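Local atomic coordinates of uronate isomerase (Caulobacter crescentus, PDB entry 2Q01), a protein that interconverts D-glucuronate and D-fructuronate, and likewise D-galacturonate and D-tagaturonate, as the uronate isomerase of pentose and glucuronate interconversion. Residues A372-G376 with T406-N411; E364-S368 with R398-V403; L346-D352 with Y378-K382. All blocks are in the same frame, centred on the assembly; numbering follows the deposited sequence.

Contact 1 lies between the other two, its centre about 11 Å from that of contact 2 and about 13 Å from that of contact 3; the centres of contacts 2 and 3 are about 21 Å apart. Contacts 1 and 2 both join helix 366-375 to helix 393-407. They touch where Ala372 N probably donates a hydrogen bond to Tyr367 O, at 3.0 Å. Contact 3 packs the end of helix 343-349 against the turn leading into strand 381-383. Contacts 1 and 3 share a potassium ion and one of its waters. Contact 2 is farther off; the side chain of its Val403 is about 11 Å from the ion. All three also touch a second subunit.

Contact 1. Residues A372-G376 with T406-N411; sequences APLAG and TAGFYN. With K (potassium ion), chain E.
Ala375 and Asn411 meet at a potassium ion. Ala375 offers its backbone O to the metal at 2.9 Å. Asn411 offers its side-chain OD1 to the metal at 2.7 Å. Water 2 is a further ligand. Tyr378 O, Leu381 O and Ser75 O of the second subunit complete the site. The two ligand oxygens, Ala375 O and Asn411 OD1, lie 3.4 Å apart, and the cation bridges them.

Hydrogen bonding sets the amide of Asn411. Its ND2 donates to Ala407 O at 2.6 Å, with an N-H...O angle of 150°. The donor comes in on a lone pair of Ala407 O, in the carbonyl plane. This bond ties the amide back to its own segment and leaves OD1 turned to the metal. OD1 also accepts a bond from Gln76 NE2 of the second subunit. Water 1 donates to both Gly376 O and Thr406 O, so it bridges the two segments.

Apolar packing is modest and close to the backbone. Ala372 CB lies 3.8 Å from Thr406 CB and 4.0 Å from Ala407 CB. Thr406 CG2 stands anti to its own nitrogen (chi1 of OG1 -53°) and lies 3.6 Å from Ala372 O, next to Pro373 N. Gly376 lets the chains come close, its CA 4.1 Å from Ala407 CA.

The contact joins the last turns of helices 366-375 and 393-407 and the loop after the second. Phe409 and Tyr410 of that loop pack on helix 451-469. Asn411 shares a backbone hydrogen bond with Leu383, and Ala375 packs on the same residue of strand 381-383.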
loop_
_atom_site.group_PDB
_atom_site.type_symbol
_atom_site.label_atom_id
_atom_site.label_comp_id
_atom_site.label_asym_id
_atom_site.label_seq_id
_atom_site.Cartn_x
_atom_site.Cartn_y
_atom_site.Cartn_z
ATOM N N ALA B 372 7.633 0.238 11.158
ATOM C CA ALA B 372 7.680 1.432 11.995
ATOM C C ALA B 372 7.126 1.225 13.418
ATOM O O ALA B 372 7.775 1.664 14.372
ATOM C CB ALA B 372 7.036 2.647 11.301
ATOM N N PRO B 373 5.939 0.572 13.571
ATOM C CA PRO B 373 5.489 0.167 14.917
ATOM C C PRO B 373 6.486 -0.670 15.727
ATOM O O PRO B 373 6.610 -0.465 16.932
ATOM C CB PRO B 373 4.228 -0.641 14.627
ATOM C CG PRO B 373 3.681 0.003 13.390
ATOM C CD PRO B 373 4.909 0.235 12.562
ATOM N N LEU B 374 7.180 -1.594 15.068
ATOM C CA LEU B 374 8.202 -2.411 15.714
ATOM C C LEU B 374 9.429 -1.583 16.077
ATOM O O LEU B 374 9.936 -1.666 17.198
ATOM C CB LEU B 374 8.606 -3.602 14.821
ATOM C CG LEU B 374 7.710 -4.846 14.777
ATOM C CD1 LEU B 374 8.173 -5.778 13.661
ATOM C CD2 LEU B 374 7.679 -5.591 16.104
ATOM N N ALA B 375 9.903 -0.790 15.122
ATOM C CA ALA B 375 11.123 -0.005 15.311
ATOM C C ALA B 375 10.909 1.229 16.172
ATOM O O ALA B 375 11.859 1.715 16.794
ATOM C CB ALA B 375 11.741 0.371 13.988
ATOM N N GLY B 376 9.675 1.723 16.234
ATOM C CA GLY B 376 9.315 2.800 17.152
ATOM C C GLY B 376 9.092 2.337 18.590
ATOM O O GLY B 376 8.727 3.140 19.445
ATOM N N THR B 406 5.617 7.073 13.051
ATOM C CA THR B 406 5.735 6.127 14.163
ATOM C C THR B 406 7.185 5.910 14.621
ATOM O O THR B 406 7.474 5.945 15.817
ATOM C CB THR B 406 5.071 4.785 13.824
ATOM O OG1 THR B 406 3.730 5.022 13.382
ATOM C CG2 THR B 406 5.036 3.890 15.031
ATOM N N ALA B 407 8.092 5.698 13.673
ATOM C CA ALA B 407 9.491 5.443 14.003
ATOM C C ALA B 407 10.292 6.719 14.281
ATOM O O ALA B 407 11.274 6.696 15.021
ATOM C CB ALA B 407 10.157 4.617 12.901
ATOM N N GLY B 408 9.875 7.834 13.695
ATOM C CA GLY B 408 10.661 9.053 13.753
ATOM C C GLY B 408 11.812 8.955 12.783
ATOM O O GLY B 408 11.832 8.073 11.921
ATOM N N PHE B 409 12.772 9.863 12.923
ATOM C CA PHE B 409 13.951 9.880 12.063
ATOM C C PHE B 409 15.123 9.137 12.686
ATOM O O PHE B 409 16.008 8.653 11.981
ATOM C CB PHE B 409 14.378 11.315 11.780
ATOM C CG PHE B 409 13.445 12.065 10.873
ATOM C CD1 PHE B 409 13.510 11.900 9.492
ATOM C CD2 PHE B 409 12.513 12.950 11.398
ATOM C CE1 PHE B 409 12.653 12.602 8.649
ATOM C CE2 PHE B 409 11.658 13.662 10.565
ATOM C CZ PHE B 409 11.726 13.487 9.189
ATOM N N TYR B 410 15.120 9.045 14.009
ATOM C CA TYR B 410 16.286 8.587 14.752
ATOM C C TYR B 410 16.276 7.078 14.950
ATOM O O TYR B 410 17.222 6.503 15.495
ATOM C CB TYR B 410 16.394 9.355 16.068
ATOM C CG TYR B 410 16.545 10.847 15.847
ATOM C CD1 TYR B 410 15.433 11.690 15.863
ATOM C CD2 TYR B 410 17.791 11.411 15.584
ATOM C CE1 TYR B 410 15.560 13.050 15.639
ATOM C CE2 TYR B 410 17.928 12.779 15.359
ATOM C CZ TYR B 410 16.806 13.587 15.387
ATOM O OH TYR B 410 16.925 14.938 15.170
ATOM N N ASN B 411 15.189 6.460 14.486
ATOM C CA ASN B 411 15.047 5.018 14.373
ATOM C C ASN B 411 15.310 4.534 12.944
ATOM O O ASN B 411 15.000 3.391 12.602
ATOM C CB ASN B 411 13.641 4.603 14.794
ATOM C CG ASN B 411 13.470 4.555 16.299
ATOM O OD1 ASN B 411 14.324 4.020 17.012
ATOM N ND2 ASN B 411 12.350 5.054 16.789
HETATM K K K E . 14.542 1.465 17.877
HETATM O O HOH W 1 6.655 5.116 18.358
HETATM O O HOH W 2 16.976 2.155 18.544
#

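Contact 2. Residues E364-S368 with R398-V403; sequences ETTYS and RFREQV
Ser368 and Gln402 bring the two backbones nearest, with their CA atoms 5.1 Å apart. Residues 398-403 are helical throughout. Residues 364-368 run into helix 366-375, with Tyr367 and Ser368 already helical. A CA-H...O contact joins Ser368 CA to Gln402 O.

Tyr367 fills the space between the segments. Its CG stands anti to the carbonyl carbon (chi1 -76°), which sends the ring toward the other helix. Phe399 meets it edge-to-face. The Phe399 edge points at the Tyr367 face, with centroids 5.2 Å apart and planes at 79°. The closest pair is Phe399 CD2 and Tyr367 CE1, at 3.5 Å. Glu364 CA lies over the opposite face, so the tyrosine ring sits between its own segment and Phe399. Gln402 NE2 approaches the ring edge near its plane, 3.4 Å from Tyr367 CD2. Val403 CG2 packs on Tyr367 CB at 3.9 Å.

A salt bridge closes one end. Arg398 NE donates to Glu364 OE1 at 2.8 Å, and the N-H...O angle of 165° makes it nearly straight. OE1 lies near the guanidinium plane, but NE comes to its syn side tilted out of the carboxylate plane. A weak bond runs from Arg398 NH1 to Glu364 OE2. The flat groups are turned steeply against each other, so the pairing is uneven and NE does most of the work. Glu364 OE2 also accepts from Ser368 OG of the third subunit. Ser368 OG in turn reaches Glu364 OE2 of the second subunit.

This is helix-to-helix packing on the outside of a TIM-barrel fold. Helices 366-375 and 393-407 follow the neighbouring parallel strands 357-359 and 381-383, and the first helix forms the beta-alpha-beta crossover between them. The same surface faces the other subunits.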
loop_
_atom_site.group_PDB
_atom_site.type_symbol
_atom_site.label_atom_id
_atom_site.label_comp_id
_atom_site.label_asym_id
_atom_site.label_seq_id
_atom_site.Cartn_x
_atom_site.Cartn_y
_atom_site.Cartn_z
ATOM N N GLU B 364 6.733 -2.809 0.607
ATOM C CA GLU B 364 6.417 -1.443 1.070
ATOM C C GLU B 364 5.208 -1.340 1.990
ATOM O O GLU B 364 5.062 -0.361 2.733
ATOM C CB GLU B 364 6.168 -0.514 -0.118
ATOM C CG GLU B 364 7.399 -0.127 -0.899
ATOM C CD GLU B 364 7.097 0.920 -1.957
ATOM O OE1 GLU B 364 7.592 2.060 -1.822
ATOM O OE2 GLU B 364 6.352 0.609 -2.913
ATOM N N THR B 365 4.345 -2.350 1.935
ATOM C CA THR B 365 3.120 -2.389 2.730
ATOM C C THR B 365 3.377 -2.610 4.227
ATOM O O THR B 365 2.504 -2.348 5.057
ATOM C CB THR B 365 2.152 -3.440 2.176
ATOM O OG1 THR B 365 2.709 -4.748 2.336
ATOM C CG2 THR B 365 1.915 -3.185 0.691
ATOM N N THR B 366 4.583 -3.069 4.553
ATOM C CA THR B 366 4.986 -3.332 5.930
ATOM C C THR B 366 5.563 -2.105 6.635
ATOM O O THR B 366 5.842 -2.169 7.835
ATOM C CB THR B 366 6.032 -4.471 6.017
ATOM O OG1 THR B 366 7.217 -4.093 5.308
ATOM C CG2 THR B 366 5.488 -5.765 5.441
ATOM N N TYR B 367 5.745 -1.003 5.900
ATOM C CA TYR B 367 6.321 0.231 6.460
ATOM C C TYR B 367 5.491 0.778 7.608
ATOM O O TYR B 367 5.953 0.853 8.743
ATOM C CB TYR B 367 6.466 1.330 5.398
ATOM C CG TYR B 367 7.606 1.151 4.433
ATOM C CD1 TYR B 367 8.777 0.490 4.808
ATOM C CD2 TYR B 367 7.529 1.677 3.142
ATOM C CE1 TYR B 367 9.834 0.336 3.913
ATOM C CE2 TYR B 367 8.572 1.526 2.243
ATOM C CZ TYR B 367 9.723 0.854 2.627
ATOM O OH TYR B 367 10.762 0.702 1.729
ATOM N N SER B 368 4.260 1.150 7.299
ATOM C CA SER B 368 3.389 1.761 8.279
ATOM C C SER B 368 2.778 0.691 9.159
ATOM O O SER B 368 2.469 0.947 10.322
ATOM C CB SER B 368 2.290 2.559 7.584
ATOM O OG SER B 368 1.530 1.713 6.737
ATOM N N ARG B 398 8.043 7.505 -0.364
ATOM C CA ARG B 398 7.028 6.655 0.272
ATOM C C ARG B 398 7.510 6.112 1.616
ATOM O O ARG B 398 6.755 6.108 2.587
ATOM C CB ARG B 398 6.602 5.516 -0.648
ATOM C CG ARG B 398 5.567 5.920 -1.684
ATOM C CD ARG B 398 4.890 4.715 -2.299
ATOM N NE ARG B 398 5.812 3.888 -3.078
ATOM C CZ ARG B 398 6.046 4.036 -4.380
ATOM N NH1 ARG B 398 6.900 3.224 -4.998
ATOM N NH2 ARG B 398 5.435 4.995 -5.067
ATOM N N PHE B 399 8.770 5.682 1.663
ATOM C CA PHE B 399 9.418 5.313 2.906
ATOM C C PHE B 399 9.282 6.438 3.935
ATOM O O PHE B 399 8.702 6.220 4.992
ATOM C CB PHE B 399 10.884 4.941 2.662
ATOM C CG PHE B 399 11.643 4.598 3.917
ATOM C CD1 PHE B 399 12.505 5.521 4.504
ATOM C CD2 PHE B 399 11.497 3.354 4.516
ATOM C CE1 PHE B 399 13.205 5.208 5.667
ATOM C CE2 PHE B 399 12.198 3.033 5.680
ATOM C CZ PHE B 399 13.047 3.960 6.255
ATOM N N ARG B 400 9.771 7.635 3.604
ATOM C CA ARG B 400 9.689 8.803 4.502
ATOM C C ARG B 400 8.260 9.176 4.907
ATOM O O ARG B 400 8.021 9.537 6.057
ATOM C CB ARG B 400 10.392 10.033 3.904
ATOM C CG ARG B 400 11.924 9.961 3.853
ATOM C CD ARG B 400 12.571 9.865 5.243
ATOM N NE ARG B 400 14.013 9.620 5.142
ATOM C CZ ARG B 400 14.771 9.086 6.102
ATOM N NH1 ARG B 400 16.070 8.908 5.889
ATOM N NH2 ARG B 400 14.243 8.724 7.268
ATOM N N GLU B 401 7.323 9.076 3.967
ATOM C CA GLU B 401 5.906 9.343 4.236
ATOM C C GLU B 401 5.224 8.298 5.127
ATOM O O GLU B 401 4.264 8.613 5.829
ATOM C CB GLU B 401 5.128 9.468 2.929
ATOM C CG GLU B 401 5.358 10.770 2.174
ATOM C CD GLU B 401 4.678 10.792 0.812
ATOM O OE1 GLU B 401 4.011 9.796 0.448
ATOM O OE2 GLU B 401 4.811 11.812 0.102
ATOM N N GLN B 402 5.714 7.062 5.100
ATOM C CA GLN B 402 5.038 5.957 5.798
ATOM C C GLN B 402 5.684 5.522 7.120
ATOM O O GLN B 402 5.028 4.913 7.958
ATOM C CB GLN B 402 4.844 4.767 4.854
ATOM C CG GLN B 402 3.645 4.952 3.922
ATOM C CD GLN B 402 3.665 4.065 2.697
ATOM O OE1 GLN B 402 3.015 4.373 1.698
ATOM N NE2 GLN B 402 4.407 2.963 2.758
ATOM N N VAL B 403 6.947 5.881 7.305
ATOM C CA VAL B 403 7.764 5.400 8.410
ATOM C C VAL B 403 7.978 6.447 9.517
ATOM O O VAL B 403 8.043 6.101 10.702
ATOM C CB VAL B 403 9.110 4.854 7.840
ATOM C CG1 VAL B 403 10.303 5.113 8.752
ATOM C CG2 VAL B 403 8.968 3.394 7.485
#

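Contact 3. Residues L346-D352 with Y378-K382; sequences LTRLGND and YPVLK. With K (potassium ion), chain E.
Gly350 O is met by carbon atoms of three residues of the other segment, and this is the odd feature of the contact. Pro379 CD comes to 3.3 Å from it. Both methyls of Val380 also touch it, CG1 and CG2 each lying 3.4 Å from Gly350 O. The valine torsion explains this: CG1 is anti to the carbonyl carbon (chi1 -63°) and CG2 lies between nitrogen and carbonyl, so the fork opens on Gly350 O. The edge of the Tyr378 ring also faces that oxygen. Asp352 O, at the end of the same type I turn, lies 3.2 Å from Val380 CG1.

Leu346 carries the apolar part. Its CD2 sits over the face of the Tyr378 ring, 4.0 Å from the centroid and 18° off the ring normal, a CH-pi contact. The same methyl, Leu346 CD2, meets Val380 CG2 at 3.8 Å. It also meets Leu381 CD2, where the two leucines reach toward each other tip to tip. Beyond the ring, Tyr378 OH is hydrogen-bonded to His316 ND1 of the second subunit. Replacing Tyr378 by an alanine would probably open a gap under Leu346 and leave His316 of the second subunit without this partner. Asn351 ND2 lies near Pro379 CD and donates a hydrogen bond to Asn317 OD1 of the second subunit.

The backbone behind these side chains serves the metal. Tyr378 to Leu381 forms a type I turn, and its ends give Tyr378 O at 2.7 Å and Leu381 O at 2.6 Å to the potassium ion. Water 2 binds the ion, donates to Pro379 O and accepts from Lys382 NZ. The chemistry thus divides in two: the turn packs against the end of helix 343-349 and the turn after it by van der Waals contact, while its carbonyls hold the cation.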
loop_
_atom_site.group_PDB
_atom_site.type_symbol
_atom_site.label_atom_id
_atom_site.label_comp_id
_atom_site.label_asym_id
_atom_site.label_seq_id
_atom_site.Cartn_x
_atom_site.Cartn_y
_atom_site.Cartn_z
ATOM N N LEU B 346 12.987 -11.455 19.503
ATOM C CA LEU B 346 12.693 -10.250 20.275
ATOM C C LEU B 346 12.263 -10.556 21.708
ATOM O O LEU B 346 12.435 -9.729 22.604
ATOM C CB LEU B 346 11.641 -9.395 19.557
ATOM C CG LEU B 346 12.121 -8.658 18.300
ATOM C CD1 LEU B 346 10.946 -8.164 17.487
ATOM C CD2 LEU B 346 13.048 -7.510 18.639
ATOM N N THR B 347 11.696 -11.742 21.914
ATOM C CA THR B 347 11.348 -12.215 23.248
ATOM C C THR B 347 12.626 -12.514 24.024
ATOM O O THR B 347 12.722 -12.223 25.219
ATOM C CB THR B 347 10.435 -13.457 23.179
ATOM O OG1 THR B 347 9.272 -13.137 22.408
ATOM C CG2 THR B 347 9.995 -13.917 24.569
ATOM N N ARG B 348 13.616 -13.065 23.329
ATOM C CA ARG B 348 14.891 -13.385 23.953
ATOM C C ARG B 348 15.744 -12.138 24.155
ATOM O O ARG B 348 16.225 -11.884 25.258
ATOM C CB ARG B 348 15.646 -14.426 23.124
ATOM C CG ARG B 348 16.894 -14.958 23.807
ATOM C CD ARG B 348 17.820 -15.678 22.831
ATOM N NE ARG B 348 19.014 -16.187 23.509
ATOM C CZ ARG B 348 19.087 -17.352 24.154
ATOM N NH1 ARG B 348 18.036 -18.162 24.221
ATOM N NH2 ARG B 348 20.222 -17.713 24.733
ATOM N N LEU B 349 15.906 -11.353 23.088
ATOM C CA LEU B 349 16.921 -10.302 23.039
ATOM C C LEU B 349 16.445 -8.896 22.655
ATOM O O LEU B 349 17.270 -8.026 22.386
ATOM C CB LEU B 349 18.038 -10.721 22.081
ATOM C CG LEU B 349 18.846 -11.978 22.405
ATOM C CD1 LEU B 349 19.738 -12.357 21.245
ATOM C CD2 LEU B 349 19.658 -11.801 23.682
ATOM N N GLY B 350 15.138 -8.661 22.651
ATOM C CA GLY B 350 14.592 -7.394 22.161
ATOM C C GLY B 350 14.873 -6.166 23.005
ATOM O O GLY B 350 14.863 -5.053 22.494
ATOM N N ASN B 351 15.126 -6.375 24.294
ATOM C CA ASN B 351 15.374 -5.284 25.233
ATOM C C ASN B 351 16.838 -5.201 25.668
ATOM O O ASN B 351 17.163 -4.529 26.647
ATOM C CB ASN B 351 14.460 -5.416 26.457
ATOM C CG ASN B 351 13.000 -5.662 26.083
ATOM O OD1 ASN B 351 12.386 -6.636 26.526
ATOM N ND2 ASN B 351 12.441 -4.778 25.268
ATOM N N ASP B 352 17.717 -5.880 24.935
ATOM C CA ASP B 352 19.147 -5.882 25.233
ATOM C C ASP B 352 19.828 -4.633 24.667
ATOM O O ASP B 352 19.620 -4.292 23.508
ATOM C CB ASP B 352 19.801 -7.148 24.668
ATOM C CG ASP B 352 21.144 -7.454 25.307
ATOM O OD1 ASP B 352 22.121 -6.729 25.034
ATOM O OD2 ASP B 352 21.231 -8.438 26.069
ATOM N N TYR B 378 10.970 -1.147 19.942
ATOM C CA TYR B 378 12.070 -1.992 20.414
ATOM C C TYR B 378 13.406 -1.270 20.387
ATOM O O TYR B 378 13.754 -0.682 19.362
ATOM C CB TYR B 378 12.158 -3.271 19.579
ATOM C CG TYR B 378 11.125 -4.298 19.950
ATOM C CD1 TYR B 378 9.974 -4.468 19.184
ATOM C CD2 TYR B 378 11.293 -5.100 21.084
ATOM C CE1 TYR B 378 9.014 -5.417 19.535
ATOM C CE2 TYR B 378 10.345 -6.045 21.444
ATOM C CZ TYR B 378 9.211 -6.199 20.668
ATOM O OH TYR B 378 8.280 -7.137 21.031
ATOM N N PRO B 379 14.164 -1.299 21.501
ATOM C CA PRO B 379 15.504 -0.703 21.606
ATOM C C PRO B 379 16.504 -1.188 20.547
ATOM O O PRO B 379 17.381 -0.430 20.128
ATOM C CB PRO B 379 15.968 -1.148 22.990
ATOM C CG PRO B 379 14.728 -1.326 23.746
ATOM C CD PRO B 379 13.754 -1.906 22.777
ATOM N N VAL B 380 16.344 -2.428 20.096
ATOM C CA VAL B 380 17.319 -3.075 19.222
ATOM C C VAL B 380 17.091 -2.864 17.723
ATOM O O VAL B 380 17.994 -3.099 16.925
ATOM C CB VAL B 380 17.386 -4.591 19.512
ATOM C CG1 VAL B 380 17.871 -4.827 20.918
ATOM C CG2 VAL B 380 16.034 -5.241 19.324
ATOM N N LEU B 381 15.891 -2.424 17.346
ATOM C CA LEU B 381 15.465 -2.410 15.943
ATOM C C LEU B 381 15.603 -1.044 15.300
ATOM O O LEU B 381 15.232 -0.036 15.899
ATOM C CB LEU B 381 14.007 -2.856 15.848
ATOM C CG LEU B 381 13.642 -4.277 15.407
ATOM C CD1 LEU B 381 14.705 -5.319 15.719
ATOM C CD2 LEU B 381 12.296 -4.661 16.004
ATOM N N LYS B 382 16.113 -0.997 14.079
ATOM C CA LYS B 382 16.235 0.257 13.355
ATOM C C LYS B 382 15.773 -0.030 11.940
ATOM O O LYS B 382 15.777 -1.180 11.520
ATOM C CB LYS B 382 17.693 0.701 13.347
ATOM C CG LYS B 382 17.946 2.118 13.787
ATOM C CD LYS B 382 18.221 2.201 15.262
ATOM C CE LYS B 382 19.106 3.378 15.597
ATOM N NZ LYS B 382 18.931 3.752 17.027
HETATM K K K E . 14.542 1.465 17.877
HETATM O O HOH W 2 16.976 2.155 18.544
#